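Local coordinates for protein cytochrome P450 CYP260B1 (Sorangium cellulosum, PDB 5HIW) that is a bacterial haem-thiolate protein of the cytochrome P450 family, holding its haem iron through a cysteine sulfur, at residues A[80-91]-A[335-343]. Sequence-based numbering, arbitrary orientation. Where two conformers were deposited one is given.
Sequences HTRMRRLFNAVL and LHYCVGAPL. With HEM (protoporphyrin IX containing Fe), chain B.
Leu335 lays its CG over one face of the His80 imidazole, 4.0 Å from the ring centroid, in a CH-pi contact. CB of Arg84 covers the opposite face, near the rim. The ring is thus held between two aliphatic groups, with its edge toward a haem propionate. There NE2 of His80 gives HEM O2D a nearly straight hydrogen bond, 168° at the hydrogen. His336 meets the His80 ring obliquely, the planes at 70°, and its ND1 donates to the other oxygen of the same carboxylate, HEM O1D, at 2.6 Å. Tyr337 offers its backbone O to Arg84 NH1 at 2.7 Å, in the carbonyl plane, and Arg84 NH2 adds a weak bond. Arg84 NH1 also bonds HEM O2D at 2.8 Å. The bend of Arg84 at chi2 (60°) turns the guanidinium so that NH1 serves both oxygens. NE of Arg84 is held by Asn88 OD1, one helical turn on. Cys338 turns away from helix 77-90 and binds the haem iron through SG at 2.3 Å; a water is the iron's other axial ligand. Val339 lies over the guanidinium centre of Arg84 with CB, while CG2 touches Phe87 CB and Asn88 OD1. Its CG1 faces the haem methyl CMD, and its O packs against Leu91 CD1. Gly340 brings its CA to 3.5 Å from HEM C3C, within the type I turn Cys338 to Ala341. Pro342 CG rests near Leu91 O. This is the cysteine-ligand loop of the P450 fold meeting helix 77-90, which supplies two of the propionate's hydrogen-bond donors. Three donors, from two histidines and an arginine, hold one carboxylate; they would probably stabilise its negative charge and limit its rotation beside the iron-binding loop.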
ATOM      1  N   HIS A  80      -7.243  20.347   2.117  1.00 28.84           N
ATOM      2  CA  HIS A  80      -7.217  18.960   1.656  1.00 32.36           C
ATOM      3  C   HIS A  80      -8.184  18.820   0.519  1.00 31.59           C
ATOM      4  O   HIS A  80      -7.910  18.183  -0.483  1.00 30.48           O
ATOM      5  CB  HIS A  80      -7.537  17.979   2.758  1.00 31.07           C
ATOM      6  CG  HIS A  80      -7.568  16.556   2.294  1.00 29.59           C
ATOM      7  ND1 HIS A  80      -8.730  15.931   1.892  1.00 26.56           N
ATOM      8  CD2 HIS A  80      -6.566  15.652   2.117  1.00 27.85           C
ATOM      9  CE1 HIS A  80      -8.451  14.698   1.492  1.00 27.76           C
ATOM     10  NE2 HIS A  80      -7.148  14.507   1.600  1.00 24.94           N
ATOM     11  N   THR A  81      -9.351  19.454   0.629  1.00 33.90           N
ATOM     12  CA  THR A  81     -10.322  19.294  -0.426  1.00 31.76           C
ATOM     13  C   THR A  81      -9.826  19.707  -1.792  1.00 29.93           C
ATOM     14  O   THR A  81     -10.101  18.998  -2.779  1.00 30.15           O
ATOM     15  CB  THR A  81     -11.661  20.026  -0.089  1.00 38.73           C
ATOM     16  OG1 THR A  81     -12.086  19.575   1.203  1.00 40.10           O
ATOM     17  CG2 THR A  81     -12.731  19.692  -1.160  1.00 40.83           C
ATOM     18  N   ARG A  82      -9.129  20.841  -1.840  0.50 29.06           N
ATOM     19  CA  ARG A  82      -8.596  21.441  -3.062  0.50 31.42           C
ATOM     20  C   ARG A  82      -7.488  20.545  -3.694  0.50 29.99           C
ATOM     21  O   ARG A  82      -7.510  20.228  -4.888  0.50 28.49           O
ATOM     22  CB  ARG A  82      -8.071  22.871  -2.727  0.50 34.39           C
ATOM     23  CG  ARG A  82      -7.531  23.681  -3.916  0.50 35.45           C
ATOM     24  CD  ARG A  82      -7.040  25.116  -3.593  0.50 35.34           C
ATOM     25  NE  ARG A  82      -8.106  26.006  -3.120  0.50 36.58           N
ATOM     26  CZ  ARG A  82      -9.034  26.554  -3.904  0.50 33.90           C
ATOM     27  NH1 ARG A  82      -9.066  26.306  -5.207  0.50 32.64           N
ATOM     28  NH2 ARG A  82      -9.965  27.315  -3.371  0.50 31.80           N
ATOM     29  N   MET A  83      -6.560  20.085  -2.864  1.00 30.02           N
ATOM     30  CA  MET A  83      -5.424  19.272  -3.339  1.00 28.51           C
ATOM     31  C   MET A  83      -5.949  17.886  -3.698  1.00 23.97           C
ATOM     32  O   MET A  83      -5.586  17.336  -4.695  1.00 26.00           O
ATOM     33  CB  MET A  83      -4.327  19.190  -2.299  1.00 31.90           C
ATOM     34  CG  MET A  83      -3.642  20.527  -2.065  1.00 41.99           C
ATOM     35  SD  MET A  83      -3.046  21.272  -3.590  1.00 49.62           S
ATOM     36  CE  MET A  83      -2.225  19.858  -4.342  1.00 45.06           C
ATOM     37  N   ARG A  84      -6.860  17.363  -2.895  1.00 24.60           N
ATOM     38  CA  ARG A  84      -7.468  16.083  -3.203  1.00 26.42           C
ATOM     39  C   ARG A  84      -8.174  16.048  -4.567  1.00 28.20           C
ATOM     40  O   ARG A  84      -8.157  15.034  -5.293  1.00 23.19           O
ATOM     41  CB  ARG A  84      -8.410  15.636  -2.055  1.00 24.90           C
ATOM     42  CG  ARG A  84      -9.100  14.272  -2.260  1.00 26.77           C
ATOM     43  CD  ARG A  84      -8.064  13.155  -2.410  1.00 24.84           C
ATOM     44  NE  ARG A  84      -8.732  11.876  -2.624  1.00 23.47           N
ATOM     45  CZ  ARG A  84      -8.729  10.820  -1.796  1.00 22.83           C
ATOM     46  NH1 ARG A  84      -8.032  10.786  -0.677  1.00 25.66           N
ATOM     47  NH2 ARG A  84      -9.398   9.747  -2.163  1.00 23.48           N
ATOM     48  N   ARG A  85      -8.799  17.171  -4.953  1.00 29.06           N
ATOM     49  CA  ARG A  85      -9.456  17.260  -6.252  1.00 28.10           C
ATOM     50  C   ARG A  85      -8.479  17.114  -7.415  1.00 25.84           C
ATOM     51  O   ARG A  85      -8.760  16.458  -8.431  1.00 23.69           O
ATOM     52  CB  ARG A  85     -10.237  18.601  -6.386  1.00 33.91           C
ATOM     53  CG  ARG A  85     -11.691  18.539  -5.921  1.00 42.08           C
ATOM     54  CD  ARG A  85     -12.541  19.635  -6.612  1.00 41.57           C
ATOM     55  NE  ARG A  85     -11.724  20.839  -6.895  1.00 44.92           N
ATOM     56  CZ  ARG A  85     -11.611  21.921  -6.104  1.00 45.93           C
ATOM     57  NH1 ARG A  85     -12.299  22.045  -4.961  1.00 45.54           N
ATOM     58  NH2 ARG A  85     -10.818  22.920  -6.486  1.00 47.44           N
ATOM     59  N   LEU A  86      -7.323  17.717  -7.245  1.00 24.60           N
ATOM     60  CA  LEU A  86      -6.205  17.588  -8.225  1.00 24.90           C
ATOM     61  C   LEU A  86      -5.783  16.145  -8.316  1.00 21.95           C
ATOM     62  O   LEU A  86      -5.736  15.610  -9.376  1.00 23.90           O
ATOM     63  CB  LEU A  86      -4.996  18.350  -7.762  1.00 25.28           C
ATOM     64  CG  LEU A  86      -3.680  18.189  -8.504  1.00 29.61           C
ATOM     65  CD1 LEU A  86      -3.973  18.575  -9.930  1.00 33.98           C
ATOM     66  CD2 LEU A  86      -2.718  19.163  -7.812  1.00 33.56           C
ATOM     67  N   PHE A  87      -5.423  15.538  -7.170  1.00 20.38           N
ATOM     68  CA  PHE A  87      -5.083  14.068  -7.199  1.00 19.64           C
ATOM     69  C   PHE A  87      -6.158  13.208  -7.798  1.00 20.56           C
ATOM     70  O   PHE A  87      -5.873  12.316  -8.559  1.00 22.58           O
ATOM     71  CB  PHE A  87      -4.678  13.595  -5.793  1.00 20.87           C
ATOM     72  CG  PHE A  87      -3.316  14.069  -5.338  1.00 20.85           C
ATOM     73  CD1 PHE A  87      -3.112  15.361  -4.870  1.00 23.72           C
ATOM     74  CD2 PHE A  87      -2.222  13.232  -5.417  1.00 27.20           C
ATOM     75  CE1 PHE A  87      -1.909  15.804  -4.421  1.00 24.65           C
ATOM     76  CE2 PHE A  87      -0.975  13.661  -4.988  1.00 27.63           C
ATOM     77  CZ  PHE A  87      -0.804  14.943  -4.474  1.00 26.27           C
ATOM     78  N   ASN A  88      -7.434  13.445  -7.453  1.00 20.54           N
ATOM     79  CA  ASN A  88      -8.503  12.622  -8.012  1.00 22.16           C
ATOM     80  C   ASN A  88      -8.541  12.718  -9.537  1.00 23.44           C
ATOM     81  O   ASN A  88      -8.809  11.707 -10.249  1.00 23.83           O
ATOM     82  CB  ASN A  88      -9.883  12.973  -7.451  1.00 22.76           C
ATOM     83  CG  ASN A  88     -10.050  12.568  -6.003  1.00 28.48           C
ATOM     84  OD1 ASN A  88      -9.365  11.694  -5.533  1.00 30.87           O
ATOM     85  ND2 ASN A  88     -11.006  13.190  -5.302  1.00 30.26           N
ATOM     86  N   ALA A  89      -8.237  13.894 -10.054  1.00 25.91           N
ATOM     87  CA  ALA A  89      -8.274  14.105 -11.495  1.00 25.52           C
ATOM     88  C   ALA A  89      -7.172  13.380 -12.214  1.00 25.58           C
ATOM     89  O   ALA A  89      -7.326  12.994 -13.339  1.00 25.65           O
ATOM     90  CB  ALA A  89      -8.207  15.607 -11.852  1.00 27.43           C
ATOM     91  N   VAL A  90      -6.032  13.185 -11.585  1.00 23.12           N
ATOM     92  CA  VAL A  90      -4.964  12.516 -12.291  1.00 24.46           C
ATOM     93  C   VAL A  90      -5.015  11.009 -12.102  1.00 22.68           C
ATOM     94  O   VAL A  90      -4.189  10.340 -12.665  1.00 31.39           O
ATOM     95  CB  VAL A  90      -3.588  13.048 -11.918  1.00 26.98           C
ATOM     96  CG1 VAL A  90      -3.537  14.563 -12.140  1.00 33.75           C
ATOM     97  CG2 VAL A  90      -3.276  12.783 -10.497  1.00 28.22           C
ATOM     98  N   LEU A  91      -5.935  10.507 -11.280  1.00 20.55           N
ATOM     99  CA  LEU A  91      -6.090   9.086 -11.103  1.00 20.13           C
ATOM    100  C   LEU A  91      -7.532   8.583 -11.401  1.00 19.39           C
ATOM    101  O   LEU A  91      -8.018   7.556 -10.833  1.00 20.18           O
ATOM    102  CB  LEU A  91      -5.734   8.710  -9.669  1.00 21.05           C
ATOM    103  CG  LEU A  91      -4.261   8.874  -9.395  1.00 22.86           C
ATOM    104  CD1 LEU A  91      -3.977   8.991  -7.899  1.00 26.66           C
ATOM    105  CD2 LEU A  91      -3.426   7.809 -10.029  1.00 24.48           C
ATOM    106  N   LEU A 335     -11.716  10.907   5.052  1.00 20.35           N
ATOM    107  CA  LEU A 335     -11.054  12.002   4.303  1.00 25.62           C
ATOM    108  C   LEU A 335      -9.824  11.554   3.493  1.00 23.20           C
ATOM    109  O   LEU A 335      -9.578  11.901   2.320  1.00 20.75           O
ATOM    110  CB  LEU A 335     -10.564  13.001   5.394  1.00 28.10           C
ATOM    111  CG  LEU A 335      -9.854  14.299   5.034  1.00 33.67           C
ATOM    112  CD1 LEU A 335     -10.834  15.042   4.132  1.00 41.13           C
ATOM    113  CD2 LEU A 335      -9.430  15.227   6.205  1.00 37.62           C
ATOM    114  N   HIS A 336      -8.989  10.790   4.177  1.00 22.32           N
ATOM    115  CA  HIS A 336      -7.716  10.379   3.611  1.00 19.43           C
ATOM    116  C   HIS A 336      -7.731   9.015   2.957  1.00 19.59           C
ATOM    117  O   HIS A 336      -6.653   8.504   2.630  1.00 21.63           O
ATOM    118  CB  HIS A 336      -6.651  10.452   4.705  1.00 19.75           C
ATOM    119  CG  HIS A 336      -6.415  11.844   5.207  1.00 21.90           C
ATOM    120  ND1 HIS A 336      -5.770  12.804   4.457  1.00 22.30           N
ATOM    121  CD2 HIS A 336      -6.772  12.449   6.368  1.00 22.92           C
ATOM    122  CE1 HIS A 336      -5.740  13.942   5.143  1.00 24.18           C
ATOM    123  NE2 HIS A 336      -6.280  13.746   6.322  1.00 20.71           N
ATOM    124  N   TYR A 337      -8.897   8.453   2.612  1.00 18.38           N
ATOM    125  CA  TYR A 337      -8.985   7.180   1.917  1.00 18.15           C
ATOM    126  C   TYR A 337      -8.046   7.191   0.729  1.00 17.76           C
ATOM    127  O   TYR A 337      -7.941   8.175   0.006  1.00 16.80           O
ATOM    128  CB  TYR A 337     -10.442   6.875   1.405  1.00 18.34           C
ATOM    129  CG  TYR A 337     -10.615   5.576   0.662  1.00 17.78           C
ATOM    130  CD1 TYR A 337     -10.415   5.499  -0.747  1.00 18.88           C
ATOM    131  CD2 TYR A 337     -11.019   4.434   1.304  1.00 17.90           C
ATOM    132  CE1 TYR A 337     -10.658   4.328  -1.450  1.00 21.36           C
ATOM    133  CE2 TYR A 337     -11.221   3.258   0.578  1.00 18.78           C
ATOM    134  CZ  TYR A 337     -11.050   3.221  -0.760  1.00 17.56           C
ATOM    135  OH  TYR A 337     -11.217   2.015  -1.450  1.00 18.91           O
ATOM    136  N   CYS A 338      -7.277   6.129   0.567  1.00 16.55           N
ATOM    137  CA  CYS A 338      -6.213   6.102  -0.465  1.00 15.82           C
ATOM    138  C   CYS A 338      -6.613   6.575  -1.852  1.00 15.25           C
ATOM    139  O   CYS A 338      -7.453   5.985  -2.500  1.00 16.62           O
ATOM    140  CB  CYS A 338      -5.633   4.688  -0.617  1.00 14.83           C
ATOM    141  SG  CYS A 338      -4.259   4.543  -1.762  1.00 16.86           S
ATOM    142  N   VAL A 339      -6.030   7.700  -2.291  1.00 15.76           N
ATOM    143  CA  VAL A 339      -6.313   8.212  -3.625  1.00 18.13           C
ATOM    144  C   VAL A 339      -5.725   7.386  -4.738  1.00 16.91           C
ATOM    145  O   VAL A 339      -6.174   7.398  -5.918  1.00 17.20           O
ATOM    146  CB  VAL A 339      -5.797   9.689  -3.703  1.00 22.23           C
ATOM    147  CG1 VAL A 339      -4.271   9.687  -3.801  1.00 20.82           C
ATOM    148  CG2 VAL A 339      -6.472  10.430  -4.839  1.00 23.78           C
ATOM    149  N   GLY A 340      -4.704   6.597  -4.383  1.00 16.14           N
ATOM    150  CA  GLY A 340      -4.103   5.656  -5.295  1.00 15.32           C
ATOM    151  C   GLY A 340      -4.725   4.266  -5.543  1.00 16.03           C
ATOM    152  O   GLY A 340      -4.208   3.469  -6.328  1.00 15.89           O
ATOM    153  N   ALA A 341      -5.738   3.928  -4.765  1.00 15.49           N
ATOM    154  CA  ALA A 341      -6.437   2.665  -4.865  1.00 15.12           C
ATOM    155  C   ALA A 341      -6.794   2.237  -6.308  1.00 15.25           C
ATOM    156  O   ALA A 341      -6.611   1.071  -6.645  1.00 16.02           O
ATOM    157  CB  ALA A 341      -7.648   2.675  -3.949  1.00 15.79           C
ATOM    158  N   PRO A 342      -7.162   3.182  -7.191  1.00 17.39           N
ATOM    159  CA  PRO A 342      -7.460   2.717  -8.591  1.00 16.22           C
ATOM    160  C   PRO A 342      -6.215   2.181  -9.318  1.00 15.96           C
ATOM    161  O   PRO A 342      -6.282   1.230 -10.107  1.00 15.81           O
ATOM    162  CB  PRO A 342      -7.986   3.996  -9.294  1.00 17.32           C
ATOM    163  CG  PRO A 342      -8.488   4.825  -8.190  1.00 19.49           C
ATOM    164  CD  PRO A 342      -7.766   4.493  -6.905  1.00 16.80           C
ATOM    165  N   LEU A 343      -5.069   2.799  -9.013  1.00 13.34           N
ATOM    166  CA  LEU A 343      -3.798   2.353  -9.663  1.00 16.27           C
ATOM    167  C   LEU A 343      -3.385   1.032  -9.072  1.00 15.38           C
ATOM    168  O   LEU A 343      -2.938   0.135  -9.783  1.00 16.76           O
ATOM    169  CB  LEU A 343      -2.697   3.416  -9.506  1.00 16.37           C
ATOM    170  CG  LEU A 343      -1.303   2.982 -10.013  1.00 16.94           C
ATOM    171  CD1 LEU A 343      -1.328   2.550 -11.480  1.00 17.80           C
ATOM    172  CD2 LEU A 343      -0.402   4.175  -9.796  1.00 20.15           C
TER
HETATM  173  CHA HEM B 401      -3.460   7.103   1.524  1.00 15.08           C
HETATM  174  CHB HEM B 401      -2.866   2.278   1.579  1.00 15.47           C
HETATM  175  CHC HEM B 401      -1.404   2.404  -2.991  1.00 14.32           C
HETATM  176  CHD HEM B 401      -1.093   7.172  -2.644  1.00 14.41           C
HETATM  177  C1A HEM B 401      -3.501   5.797   1.923  1.00 15.35           C
HETATM  178  C2A HEM B 401      -3.967   5.321   3.179  1.00 15.83           C
HETATM  179  C3A HEM B 401      -3.837   3.957   3.182  1.00 15.39           C
HETATM  180  C4A HEM B 401      -3.173   3.600   1.963  1.00 15.23           C
HETATM  181  CMA HEM B 401      -4.201   3.015   4.348  1.00 15.82           C
HETATM  182  CAA HEM B 401      -4.642   6.157   4.260  1.00 17.82           C
HETATM  183  CBA HEM B 401      -3.578   6.891   5.092  1.00 19.86           C
HETATM  184  CGA HEM B 401      -4.144   7.515   6.320  1.00 21.04           C
HETATM  185  O1A HEM B 401      -5.404   7.661   6.438  1.00 19.09           O
HETATM  186  O2A HEM B 401      -3.393   7.714   7.308  1.00 20.17           O
HETATM  187  C1B HEM B 401      -2.379   1.898   0.387  1.00 15.54           C
HETATM  188  C2B HEM B 401      -2.238   0.516   0.020  1.00 15.48           C
HETATM  189  C3B HEM B 401      -1.833   0.564  -1.300  1.00 16.04           C
HETATM  190  C4B HEM B 401      -1.700   1.966  -1.703  1.00 14.57           C
HETATM  191  CMB HEM B 401      -2.414  -0.769   0.849  1.00 18.58           C
HETATM  192  CAB HEM B 401      -1.525  -0.642  -2.030  1.00 16.21           C
HETATM  193  CBB HEM B 401      -0.870  -0.805  -3.130  1.00 20.82           C
HETATM  194  C1C HEM B 401      -1.191   3.743  -3.314  1.00 14.47           C
HETATM  195  C2C HEM B 401      -0.766   4.153  -4.618  1.00 13.96           C
HETATM  196  C3C HEM B 401      -0.672   5.513  -4.503  1.00 15.63           C
HETATM  197  C4C HEM B 401      -0.982   5.901  -3.166  1.00 16.82           C
HETATM  198  CMC HEM B 401      -0.530   3.147  -5.719  1.00 13.42           C
HETATM  199  CAC HEM B 401      -0.298   6.485  -5.548  1.00 18.30           C
HETATM  200  CBC HEM B 401      -0.547   6.235  -6.825  1.00 22.02           C
HETATM  201  C1D HEM B 401      -1.737   7.495  -1.456  1.00 16.05           C
HETATM  202  C2D HEM B 401      -1.902   8.925  -1.082  1.00 16.38           C
HETATM  203  C3D HEM B 401      -2.550   8.917   0.076  1.00 17.25           C
HETATM  204  C4D HEM B 401      -2.804   7.500   0.380  1.00 15.92           C
HETATM  205  CMD HEM B 401      -1.363  10.145  -1.803  1.00 15.56           C
HETATM  206  CAD HEM B 401      -3.056  10.121   0.890  1.00 16.95           C
HETATM  207  CBD HEM B 401      -4.486  10.400   0.471  1.00 18.34           C
HETATM  208  CGD HEM B 401      -5.094  11.611   1.192  1.00 20.70           C
HETATM  209  O1D HEM B 401      -4.642  12.040   2.297  1.00 20.18           O
HETATM  210  O2D HEM B 401      -6.101  12.221   0.697  1.00 21.84           O
HETATM  211  NA  HEM B 401      -3.033   4.692   1.180  1.00 14.70           N
HETATM  212  NB  HEM B 401      -2.178   2.686  -0.694  1.00 15.11           N
HETATM  213  NC  HEM B 401      -1.376   4.760  -2.485  1.00 14.26           N
HETATM  214  ND  HEM B 401      -2.280   6.669  -0.528  1.00 14.83           N
HETATM  215 FE   HEM B 401      -2.262   4.730  -0.624  1.00 15.68          FE
HETATM  216  O   HOH W   1      -0.170   4.777   0.318  1.00 18.48           O